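Long-range contacts in thioredoxin-like fold domain-containing protein (Enterococcus faecalis, PDB 1Z6M), which is of unknown function but has a thioredoxin-like fold with a CxxC pair at a helix start, consistent with a thiol-disulfide oxidoreductase: residues 15-24 with 57-67; 81-89 with 124-135. One frame throughout, in Å; residues are numbered along the deposited sequence.

Contact 1: residues 15-24 with 57-67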
loop_
_atom_site.group_PDB
_atom_site.type_symbol
_atom_site.label_atom_id
_atom_site.label_comp_id
_atom_site.label_asym_id
_atom_site.label_seq_id
_atom_site.Cartn_x
_atom_site.Cartn_y
_atom_site.Cartn_z
ATOM N N ASN A 15 -12.439 0.562 -4.834
ATOM C CA ASN A 15 -12.882 -0.786 -5.159
ATOM C C ASN A 15 -11.918 -1.825 -4.606
ATOM O O ASN A 15 -10.796 -1.502 -4.199
ATOM C CB ASN A 15 -13.071 -0.944 -6.678
ATOM C CG ASN A 15 -11.757 -0.813 -7.445
ATOM O OD1 ASN A 15 -10.869 -1.663 -7.330
ATOM N ND2 ASN A 15 -11.622 0.265 -8.215
ATOM N N THR A 16 -12.368 -3.072 -4.595
ATOM C CA THR A 16 -11.562 -4.185 -4.114
ATOM C C THR A 16 -10.991 -5.005 -5.267
ATOM O O THR A 16 -10.609 -6.160 -5.078
ATOM C CB THR A 16 -12.388 -5.095 -3.194
ATOM O OG1 THR A 16 -13.507 -5.611 -3.924
ATOM C CG2 THR A 16 -12.892 -4.298 -2.003
ATOM N N GLU A 17 -10.906 -4.398 -6.448
ATOM C CA GLU A 17 -10.426 -5.090 -7.644
ATOM C C GLU A 17 -8.978 -4.773 -7.997
ATOM O O GLU A 17 -8.170 -5.687 -8.174
ATOM C CB GLU A 17 -11.336 -4.776 -8.831
ATOM C CG GLU A 17 -12.734 -5.338 -8.692
ATOM C CD GLU A 17 -12.768 -6.858 -8.678
ATOM O OE1 GLU A 17 -12.059 -7.484 -9.500
ATOM O OE2 GLU A 17 -13.517 -7.425 -7.845
ATOM N N THR A 18 -8.653 -3.490 -8.108
ATOM C CA THR A 18 -7.333 -3.095 -8.577
ATOM C C THR A 18 -6.303 -3.225 -7.472
ATOM O O THR A 18 -6.504 -2.698 -6.370
ATOM C CB THR A 18 -7.358 -1.645 -9.067
ATOM O OG1 THR A 18 -8.354 -1.519 -10.080
ATOM C CG2 THR A 18 -6.008 -1.251 -9.642
ATOM N N GLY A 19 -5.191 -3.889 -7.770
ATOM C CA GLY A 19 -4.090 -3.914 -6.826
ATOM C C GLY A 19 -3.642 -5.284 -6.406
ATOM O O GLY A 19 -3.978 -6.282 -7.039
ATOM N N LEU A 20 -2.839 -5.324 -5.353
ATOM C CA LEU A 20 -2.273 -6.561 -4.853
ATOM C C LEU A 20 -3.214 -7.159 -3.818
ATOM O O LEU A 20 -3.505 -6.521 -2.807
ATOM C CB LEU A 20 -0.911 -6.264 -4.219
ATOM C CG LEU A 20 -0.166 -7.403 -3.528
ATOM C CD1 LEU A 20 0.158 -8.518 -4.513
ATOM C CD2 LEU A 20 1.103 -6.876 -2.876
ATOM N N HIS A 21 -3.687 -8.376 -4.074
ATOM C CA HIS A 21 -4.621 -9.041 -3.164
ATOM C C HIS A 21 -3.887 -9.991 -2.244
ATOM O O HIS A 21 -3.203 -10.897 -2.713
ATOM C CB HIS A 21 -5.664 -9.820 -3.953
ATOM C CG HIS A 21 -6.597 -8.948 -4.722
ATOM N ND1 HIS A 21 -6.224 -8.296 -5.878
ATOM C CD2 HIS A 21 -7.895 -8.629 -4.510
ATOM C CE1 HIS A 21 -7.251 -7.605 -6.338
ATOM N NE2 HIS A 21 -8.269 -7.775 -5.517
ATOM N N ILE A 22 -4.055 -9.792 -0.945
ATOM C CA ILE A 22 -3.458 -10.662 0.077
ATOM C C ILE A 22 -4.594 -11.263 0.887
ATOM O O ILE A 22 -5.381 -10.533 1.484
ATOM C CB ILE A 22 -2.509 -9.874 1.028
ATOM C CG1 ILE A 22 -1.370 -9.186 0.259
ATOM C CG2 ILE A 22 -1.983 -10.757 2.155
ATOM C CD1 ILE A 22 -0.499 -10.114 -0.589
ATOM N N GLY A 23 -4.680 -12.587 0.898
ATOM C CA GLY A 23 -5.730 -13.256 1.640
ATOM C C GLY A 23 -6.767 -13.899 0.745
ATOM O O GLY A 23 -6.644 -13.896 -0.487
ATOM N N GLU A 24 -7.796 -14.445 1.373
ATOM C CA GLU A 24 -8.853 -15.152 0.657
ATOM C C GLU A 24 -9.814 -14.203 -0.064
ATOM O O GLU A 24 -10.262 -13.220 0.510
ATOM C CB GLU A 24 -9.602 -16.053 1.635
ATOM C CG GLU A 24 -8.696 -17.098 2.282
ATOM C CD GLU A 24 -9.373 -17.899 3.388
ATOM O OE1 GLU A 24 -10.600 -18.104 3.322
ATOM O OE2 GLU A 24 -8.662 -18.328 4.323
ATOM N N VAL A 57 -5.554 -12.201 8.021
ATOM C CA VAL A 57 -5.521 -12.769 6.683
ATOM C C VAL A 57 -5.526 -14.296 6.755
ATOM O O VAL A 57 -6.283 -14.960 6.045
ATOM C CB VAL A 57 -4.283 -12.244 5.897
ATOM C CG1 VAL A 57 -3.965 -13.124 4.694
ATOM C CG2 VAL A 57 -4.513 -10.789 5.467
ATOM N N LYS A 58 -4.701 -14.844 7.640
ATOM C CA LYS A 58 -4.604 -16.294 7.774
ATOM C C LYS A 58 -5.917 -16.919 8.235
ATOM O O LYS A 58 -6.285 -18.003 7.776
ATOM C CB LYS A 58 -3.482 -16.674 8.738
ATOM C CG LYS A 58 -3.366 -18.182 8.984
ATOM C CD LYS A 58 -2.992 -18.936 7.719
ATOM C CE LYS A 58 -3.033 -20.439 7.947
ATOM N NZ LYS A 58 -2.308 -21.180 6.874
ATOM N N SER A 59 -6.609 -16.241 9.142
ATOM C CA SER A 59 -7.871 -16.739 9.694
ATOM C C SER A 59 -9.069 -16.611 8.740
ATOM O O SER A 59 -10.169 -17.057 9.074
ATOM C CB SER A 59 -8.187 -16.004 10.987
ATOM O OG SER A 59 -8.579 -14.678 10.692
ATOM N N GLY A 60 -8.864 -15.975 7.585
ATOM C CA GLY A 60 -9.911 -15.826 6.574
ATOM C C GLY A 60 -10.829 -14.631 6.778
ATOM O O GLY A 60 -11.780 -14.457 6.032
ATOM N N LYS A 61 -10.551 -13.817 7.795
ATOM C CA LYS A 61 -11.400 -12.675 8.128
ATOM C C LYS A 61 -11.188 -11.499 7.173
ATOM O O LYS A 61 -12.151 -10.841 6.779
ATOM C CB LYS A 61 -11.171 -12.240 9.583
ATOM C CG LYS A 61 -11.976 -11.038 10.050
ATOM C CD LYS A 61 -13.426 -11.370 10.344
ATOM C CE LYS A 61 -14.057 -10.217 11.111
ATOM N NZ LYS A 61 -15.386 -10.505 11.696
ATOM N N VAL A 62 -9.933 -11.252 6.804
ATOM C CA VAL A 62 -9.558 -10.068 6.040
ATOM C C VAL A 62 -8.897 -10.422 4.718
ATOM O O VAL A 62 -8.058 -11.324 4.655
ATOM C CB VAL A 62 -8.586 -9.183 6.867
ATOM C CG1 VAL A 62 -7.912 -8.111 6.001
ATOM C CG2 VAL A 62 -9.301 -8.547 8.049
ATOM N N GLU A 63 -9.298 -9.706 3.669
ATOM C CA GLU A 63 -8.532 -9.637 2.431
ATOM C C GLU A 63 -7.986 -8.221 2.306
ATOM O O GLU A 63 -8.737 -7.254 2.425
ATOM C CB GLU A 63 -9.411 -9.936 1.218
ATOM C CG GLU A 63 -8.628 -9.961 -0.107
ATOM C CD GLU A 63 -9.499 -10.067 -1.352
ATOM O OE1 GLU A 63 -10.693 -9.706 -1.305
ATOM O OE2 GLU A 63 -8.974 -10.508 -2.401
ATOM N N ARG A 64 -6.683 -8.102 2.076
ATOM C CA ARG A 64 -6.077 -6.793 1.853
ATOM C C ARG A 64 -5.986 -6.550 0.368
ATOM O O ARG A 64 -5.636 -7.459 -0.399
ATOM C CB ARG A 64 -4.677 -6.726 2.445
ATOM C CG ARG A 64 -4.624 -7.012 3.940
ATOM C CD ARG A 64 -3.189 -7.214 4.397
ATOM N NE ARG A 64 -2.458 -5.950 4.379
ATOM C CZ ARG A 64 -1.171 -5.820 4.688
ATOM N NH1 ARG A 64 -0.442 -6.882 5.009
ATOM N NH2 ARG A 64 -0.610 -4.615 4.667
ATOM N N ILE A 65 -6.308 -5.317 -0.030
ATOM C CA ILE A 65 -6.121 -4.885 -1.412
ATOM C C ILE A 65 -5.188 -3.683 -1.372
ATOM O O ILE A 65 -5.571 -2.573 -0.997
ATOM C CB ILE A 65 -7.446 -4.561 -2.150
ATOM C CG1 ILE A 65 -8.436 -5.728 -2.056
ATOM C CG2 ILE A 65 -7.153 -4.230 -3.608
ATOM C CD1 ILE A 65 -9.405 -5.635 -0.863
ATOM N N ILE A 66 -3.936 -3.945 -1.733
ATOM C CA ILE A 66 -2.864 -2.973 -1.588
ATOM C C ILE A 66 -2.686 -2.230 -2.907
ATOM O O ILE A 66 -2.367 -2.850 -3.939
ATOM C CB ILE A 66 -1.563 -3.646 -1.099
ATOM C CG1 ILE A 66 -1.787 -4.284 0.284
ATOM C CG2 ILE A 66 -0.417 -2.629 -1.036
ATOM C CD1 ILE A 66 -0.686 -5.248 0.713
ATOM N N LYS A 67 -2.916 -0.923 -2.846
ATOM C CA LYS A 67 -2.912 -0.048 -4.008
ATOM C C LYS A 67 -1.667 0.813 -3.966
ATOM O O LYS A 67 -1.573 1.734 -3.152
ATOM C CB LYS A 67 -4.193 0.789 -4.030
ATOM C CG LYS A 67 -5.430 -0.115 -4.160
ATOM C CD LYS A 67 -6.726 0.656 -4.099
ATOM C CE LYS A 67 -7.938 -0.270 -4.086
ATOM N NZ LYS A 67 -8.338 -0.767 -5.454
HETATM O O HOH W 1 -7.426 -12.619 -2.732
HETATM O O HOH W 2 -8.068 -14.060 4.184
HETATM O O HOH W 3 -12.357 -16.483 4.412
HETATM O O HOH W 4 -6.001 -18.063 4.851
#
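Leu20 and Ile66, with Ile22 and Arg64, form hydrogen-bonded pairs of an antiparallel edge of the sheet, where strand 20-22 borders strand 62-68. Three of the four backbone bonds make 170° or more at the hydrogen. On the face of the sheet carrying Leu20 and Ile22, Ile22 CG1 meets Ile66 CD1 at 4.0 Å, and helix 91-103 covers both residues of the edge strand. On the other face, in the conformer given, Ile65 CG2 lies over the His21 ring, offset toward its rim, while Glu63 OE2 approaches the ring edge, 3.0 Å from His21 CD2; Glu63 OE1 forms a salt bridge with Lys30. His21 NE2 donates to Thr16 O (2.9 Å), which helps hold the ring. From the strand, the Lys67 chain runs extended and then bends at its last torsion (chi4 -81°), which brings NZ to Thr18 O at 2.8 Å, in the carbonyl plane, and to Asn15 O at 2.9 Å, from above that carbonyl's plane. NZ also pairs with Glu141. At the far end a water joins Glu24 N to Val57 O and Val62 O. A buried ammonium gripped by two carbonyls and a carboxylate probably stays charged and fixes the loop ahead of the edge strand.

Contact 2: residues 81-89 with 124-135; sequences VMHHYIDYS and LGLKEQKDATLV
Gln129 N donates to His84 O at 2.8 Å, nearly along the C=O axis, and this is the one direct hydrogen bond between the segments; three aromatic rings supply much of the remaining contact. Lys130, its chain fully extended from a CG anti to the backbone N (chi1 -174°), runs alongside His84 and sets CD over the centre of the imidazole, 3.8 Å from the centroid and 9° off the normal. The Tyr85 ring takes Glu128 CA over one face, 27° off the normal, while Leu126 CB packs on Tyr85 CD2. Leu134 CD1 sits over the centre of the Tyr88 ring, whose opposite face carries Ile86 CG2. Water bridges across the interface link Ile86 O to Gln129 O, Tyr88 N to Gln129 OE1, and Tyr85 O to Lys127 N.

A second shell holds these groups. Gln129 NE2 bonds to Lys127 O (3.0 Å). Glu128 OE2 accepts from Lys130 N at 3.0 Å, from above the carboxylate plane. Asp131 OD1 caps helix 132-145 through Leu134 N. Farther out, Asp70 bonds to His84 NE2 and Glu121 to Tyr85 OH.

The contact thus joins the turn after helix 77-83 to the linker between helices 113-123 and 132-145; Tyr85 rests on helix 113-123, Ile86 on helix 91-103, and Tyr88 reaches Leu68 of strand 62-68.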
loop_
_atom_site.group_PDB
_atom_site.type_symbol
_atom_site.label_atom_id
_atom_site.label_comp_id
_atom_site.label_asym_id
_atom_site.label_seq_id
_atom_site.Cartn_x
_atom_site.Cartn_y
_atom_site.Cartn_z
ATOM N N VAL A 81 9.320 4.144 -8.541
ATOM C CA VAL A 81 10.201 3.226 -9.242
ATOM C C VAL A 81 10.047 1.829 -8.640
ATOM O O VAL A 81 9.843 0.856 -9.365
ATOM C CB VAL A 81 11.681 3.663 -9.157
ATOM C CG1 VAL A 81 12.582 2.627 -9.831
ATOM C CG2 VAL A 81 11.883 5.045 -9.789
HETATM N N MSE A 82 10.120 1.734 -7.312
HETATM C CA MSE A 82 9.980 0.452 -6.634
HETATM C C MSE A 82 8.651 -0.243 -6.905
HETATM O O MSE A 82 8.607 -1.467 -7.035
HETATM C CB MSE A 82 10.199 0.624 -5.130
HETATM C CG MSE A 82 11.664 0.722 -4.734
HETATM SE SE MSE A 82 12.549 -0.902 -4.880
HETATM C CE MSE A 82 14.261 -0.369 -4.540
ATOM N N HIS A 83 7.575 0.537 -7.008
ATOM C CA HIS A 83 6.257 -0.018 -7.298
ATOM C C HIS A 83 6.235 -0.813 -8.590
ATOM O O HIS A 83 5.392 -1.692 -8.766
ATOM C CB HIS A 83 5.229 1.093 -7.420
ATOM C CG HIS A 83 4.940 1.796 -6.135
ATOM N ND1 HIS A 83 4.196 2.950 -6.085
ATOM C CD2 HIS A 83 5.274 1.502 -4.856
ATOM C CE1 HIS A 83 4.074 3.335 -4.827
ATOM N NE2 HIS A 83 4.727 2.478 -4.061
ATOM N N HIS A 84 7.152 -0.501 -9.500
ATOM C CA HIS A 84 7.147 -1.129 -10.815
ATOM C C HIS A 84 7.933 -2.435 -10.855
ATOM O O HIS A 84 8.027 -3.055 -11.916
ATOM C CB HIS A 84 7.639 -0.133 -11.871
ATOM C CG HIS A 84 6.924 1.177 -11.811
ATOM N ND1 HIS A 84 7.507 2.361 -12.202
ATOM C CD2 HIS A 84 5.684 1.498 -11.362
ATOM C CE1 HIS A 84 6.653 3.352 -12.013
ATOM N NE2 HIS A 84 5.543 2.856 -11.497
ATOM N N TYR A 85 8.471 -2.843 -9.699
ATOM C CA TYR A 85 9.196 -4.104 -9.538
ATOM C C TYR A 85 8.363 -5.143 -8.785
ATOM O O TYR A 85 8.872 -6.184 -8.369
ATOM C CB TYR A 85 10.557 -3.867 -8.843
ATOM C CG TYR A 85 11.551 -3.192 -9.753
ATOM C CD1 TYR A 85 11.536 -1.811 -9.951
ATOM C CD2 TYR A 85 12.498 -3.945 -10.442
ATOM C CE1 TYR A 85 12.437 -1.193 -10.813
ATOM C CE2 TYR A 85 13.399 -3.343 -11.303
ATOM C CZ TYR A 85 13.362 -1.966 -11.488
ATOM O OH TYR A 85 14.253 -1.359 -12.346
ATOM N N ILE A 86 7.074 -4.847 -8.619
ATOM C CA ILE A 86 6.161 -5.711 -7.902
ATOM C C ILE A 86 5.552 -6.727 -8.850
ATOM O O ILE A 86 4.979 -6.372 -9.885
ATOM C CB ILE A 86 5.083 -4.875 -7.154
ATOM C CG1 ILE A 86 5.733 -4.138 -5.972
ATOM C CG2 ILE A 86 3.901 -5.741 -6.711
ATOM C CD1 ILE A 86 6.174 -5.034 -4.813
ATOM N N ASP A 87 5.701 -7.997 -8.475
ATOM C CA ASP A 87 5.215 -9.108 -9.268
ATOM C C ASP A 87 3.783 -9.426 -8.884
ATOM O O ASP A 87 3.538 -10.182 -7.946
ATOM C CB ASP A 87 6.098 -10.338 -9.058
ATOM C CG ASP A 87 5.704 -11.501 -9.956
ATOM O OD1 ASP A 87 4.712 -11.372 -10.715
ATOM O OD2 ASP A 87 6.383 -12.549 -9.897
ATOM N N TYR A 88 2.836 -8.848 -9.618
ATOM C CA TYR A 88 1.423 -9.035 -9.312
ATOM C C TYR A 88 0.924 -10.463 -9.523
ATOM O O TYR A 88 -0.133 -10.824 -9.010
ATOM C CB TYR A 88 0.541 -8.025 -10.062
ATOM C CG TYR A 88 0.654 -6.629 -9.496
ATOM C CD1 TYR A 88 1.565 -5.716 -10.026
ATOM C CD2 TYR A 88 -0.126 -6.232 -8.412
ATOM C CE1 TYR A 88 1.683 -4.433 -9.503
ATOM C CE2 TYR A 88 -0.017 -4.953 -7.877
ATOM C CZ TYR A 88 0.896 -4.060 -8.418
ATOM O OH TYR A 88 0.998 -2.792 -7.890
ATOM N N SER A 89 1.702 -11.271 -10.250
ATOM C CA SER A 89 1.359 -12.676 -10.500
ATOM C C SER A 89 1.629 -13.573 -9.287
ATOM O O SER A 89 1.166 -14.719 -9.242
ATOM C CB SER A 89 2.122 -13.207 -11.719
ATOM O OG SER A 89 3.465 -13.523 -11.389
ATOM N N LEU A 124 18.008 -5.911 -4.424
ATOM C CA LEU A 124 16.810 -6.641 -4.019
ATOM C C LEU A 124 16.495 -7.827 -4.923
ATOM O O LEU A 124 15.639 -8.632 -4.599
ATOM C CB LEU A 124 15.597 -5.703 -3.923
ATOM C CG LEU A 124 15.612 -4.610 -2.848
ATOM C CD1 LEU A 124 14.351 -3.765 -2.922
ATOM C CD2 LEU A 124 15.754 -5.229 -1.466
ATOM N N GLY A 125 17.186 -7.932 -6.056
ATOM C CA GLY A 125 17.018 -9.073 -6.965
ATOM C C GLY A 125 15.695 -9.102 -7.718
ATOM O O GLY A 125 15.184 -10.169 -8.062
ATOM N N LEU A 126 15.133 -7.922 -7.964
ATOM C CA LEU A 126 13.818 -7.793 -8.592
ATOM C C LEU A 126 13.916 -7.499 -10.093
ATOM O O LEU A 126 14.973 -7.098 -10.587
ATOM C CB LEU A 126 13.006 -6.697 -7.870
ATOM C CG LEU A 126 12.866 -6.823 -6.345
ATOM C CD1 LEU A 126 12.154 -5.617 -5.766
ATOM C CD2 LEU A 126 12.134 -8.102 -5.953
ATOM N N LYS A 127 12.801 -7.669 -10.784
ATOM C CA LYS A 127 12.753 -7.434 -12.213
ATOM C C LYS A 127 11.722 -6.366 -12.558
ATOM O O LYS A 127 10.630 -6.426 -12.031
ATOM C CB LYS A 127 12.463 -8.745 -12.946
ATOM C CG LYS A 127 12.131 -8.595 -14.398
ATOM C CD LYS A 127 13.381 -8.356 -15.245
ATOM C CE LYS A 127 13.045 -8.076 -16.700
ATOM N NZ LYS A 127 11.730 -7.443 -16.814
ATOM N N GLU A 128 12.089 -5.422 -13.417
ATOM C CA GLU A 128 11.179 -4.331 -13.786
ATOM C C GLU A 128 9.997 -4.906 -14.546
ATOM O O GLU A 128 10.181 -5.710 -15.458
ATOM C CB GLU A 128 11.906 -3.273 -14.625
ATOM C CG GLU A 128 11.121 -1.967 -14.831
ATOM C CD GLU A 128 10.100 -2.040 -15.959
ATOM O OE1 GLU A 128 10.333 -2.765 -16.958
ATOM O OE2 GLU A 128 9.061 -1.363 -15.845
ATOM N N GLN A 129 8.790 -4.502 -14.155
ATOM C CA GLN A 129 7.571 -5.008 -14.774
ATOM C C GLN A 129 6.401 -4.068 -14.555
ATOM O O GLN A 129 5.338 -4.485 -14.086
ATOM C CB GLN A 129 7.245 -6.413 -14.257
ATOM C CG GLN A 129 7.281 -6.568 -12.732
ATOM C CD GLN A 129 7.326 -8.020 -12.316
ATOM O OE1 GLN A 129 6.339 -8.750 -12.440
ATOM N NE2 GLN A 129 8.484 -8.457 -11.838
ATOM N N LYS A 130 6.591 -2.803 -14.920
ATOM C CA LYS A 130 5.535 -1.802 -14.751
ATOM C C LYS A 130 4.256 -2.266 -15.451
ATOM O O LYS A 130 4.293 -2.714 -16.598
ATOM C CB LYS A 130 5.976 -0.439 -15.291
ATOM C CG LYS A 130 4.990 0.707 -15.039
ATOM C CD LYS A 130 5.578 2.040 -15.500
ATOM C CE LYS A 130 4.588 3.188 -15.400
ATOM N NZ LYS A 130 5.161 4.411 -16.039
ATOM N N ASP A 131 3.134 -2.191 -14.739
ATOM C CA ASP A 131 1.820 -2.390 -15.347
ATOM C C ASP A 131 1.205 -0.998 -15.460
ATOM O O ASP A 131 0.645 -0.471 -14.495
ATOM C CB ASP A 131 0.962 -3.329 -14.486
ATOM C CG ASP A 131 -0.412 -3.596 -15.080
ATOM O OD1 ASP A 131 -0.906 -2.767 -15.871
ATOM O OD2 ASP A 131 -1.011 -4.640 -14.734
ATOM N N ALA A 132 1.362 -0.375 -16.625
ATOM C CA ALA A 132 0.949 1.021 -16.802
ATOM C C ALA A 132 -0.541 1.217 -16.536
ATOM O O ALA A 132 -0.952 2.235 -15.969
ATOM C CB ALA A 132 1.319 1.513 -18.195
ATOM N N THR A 133 -1.344 0.236 -16.913
ATOM C CA THR A 133 -2.788 0.313 -16.729
ATOM C C THR A 133 -3.116 0.272 -15.228
ATOM O O THR A 133 -3.936 1.027 -14.748
ATOM C CB THR A 133 -3.526 -0.783 -17.526
ATOM O OG1 THR A 133 -3.070 -0.751 -18.883
ATOM C CG2 THR A 133 -5.033 -0.547 -17.511
ATOM N N LEU A 134 -2.459 -0.620 -14.508
ATOM C CA LEU A 134 -2.666 -0.695 -13.070
ATOM C C LEU A 134 -2.221 0.593 -12.376
ATOM O O LEU A 134 -2.946 1.124 -11.525
ATOM C CB LEU A 134 -1.950 -1.907 -12.484
ATOM C CG LEU A 134 -2.210 -2.220 -11.010
ATOM C CD1 LEU A 134 -2.109 -3.719 -10.756
ATOM C CD2 LEU A 134 -1.242 -1.448 -10.106
ATOM N N VAL A 135 -1.038 1.099 -12.728
ATOM C CA VAL A 135 -0.529 2.344 -12.151
ATOM C C VAL A 135 -1.540 3.470 -12.347
ATOM O O VAL A 135 -1.860 4.199 -11.394
ATOM C CB VAL A 135 0.850 2.740 -12.748
ATOM C CG1 VAL A 135 1.232 4.173 -12.393
ATOM C CG2 VAL A 135 1.929 1.764 -12.276
HETATM O O HOH W 5 10.361 -8.403 -9.312
HETATM O O HOH W 6 4.776 -4.091 -11.282
HETATM O O HOH W 7 3.678 -8.135 -12.402
#

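The two contacts come in series along the chain, contact 1 closing at strand 62-68 before helix 77-83 leads into contact 2, and their centres lie about 18 Å apart. Contact 1 belongs to the sheet, at its 20-22 edge; contact 2 belongs to the helical part of the chain, built from the loops beside helices 77-83 and 132-145. They nevertheless touch: Tyr88 CE2 packs 3.8 Å from Leu20 N, and Leu134 CG lies 4.2 Å from Thr18 CG2. Helices 91-103 and 132-145 have residues against both. The edge of the thioredoxin-like sheet and the helical region therefore meet through direct packing as well as chain connection.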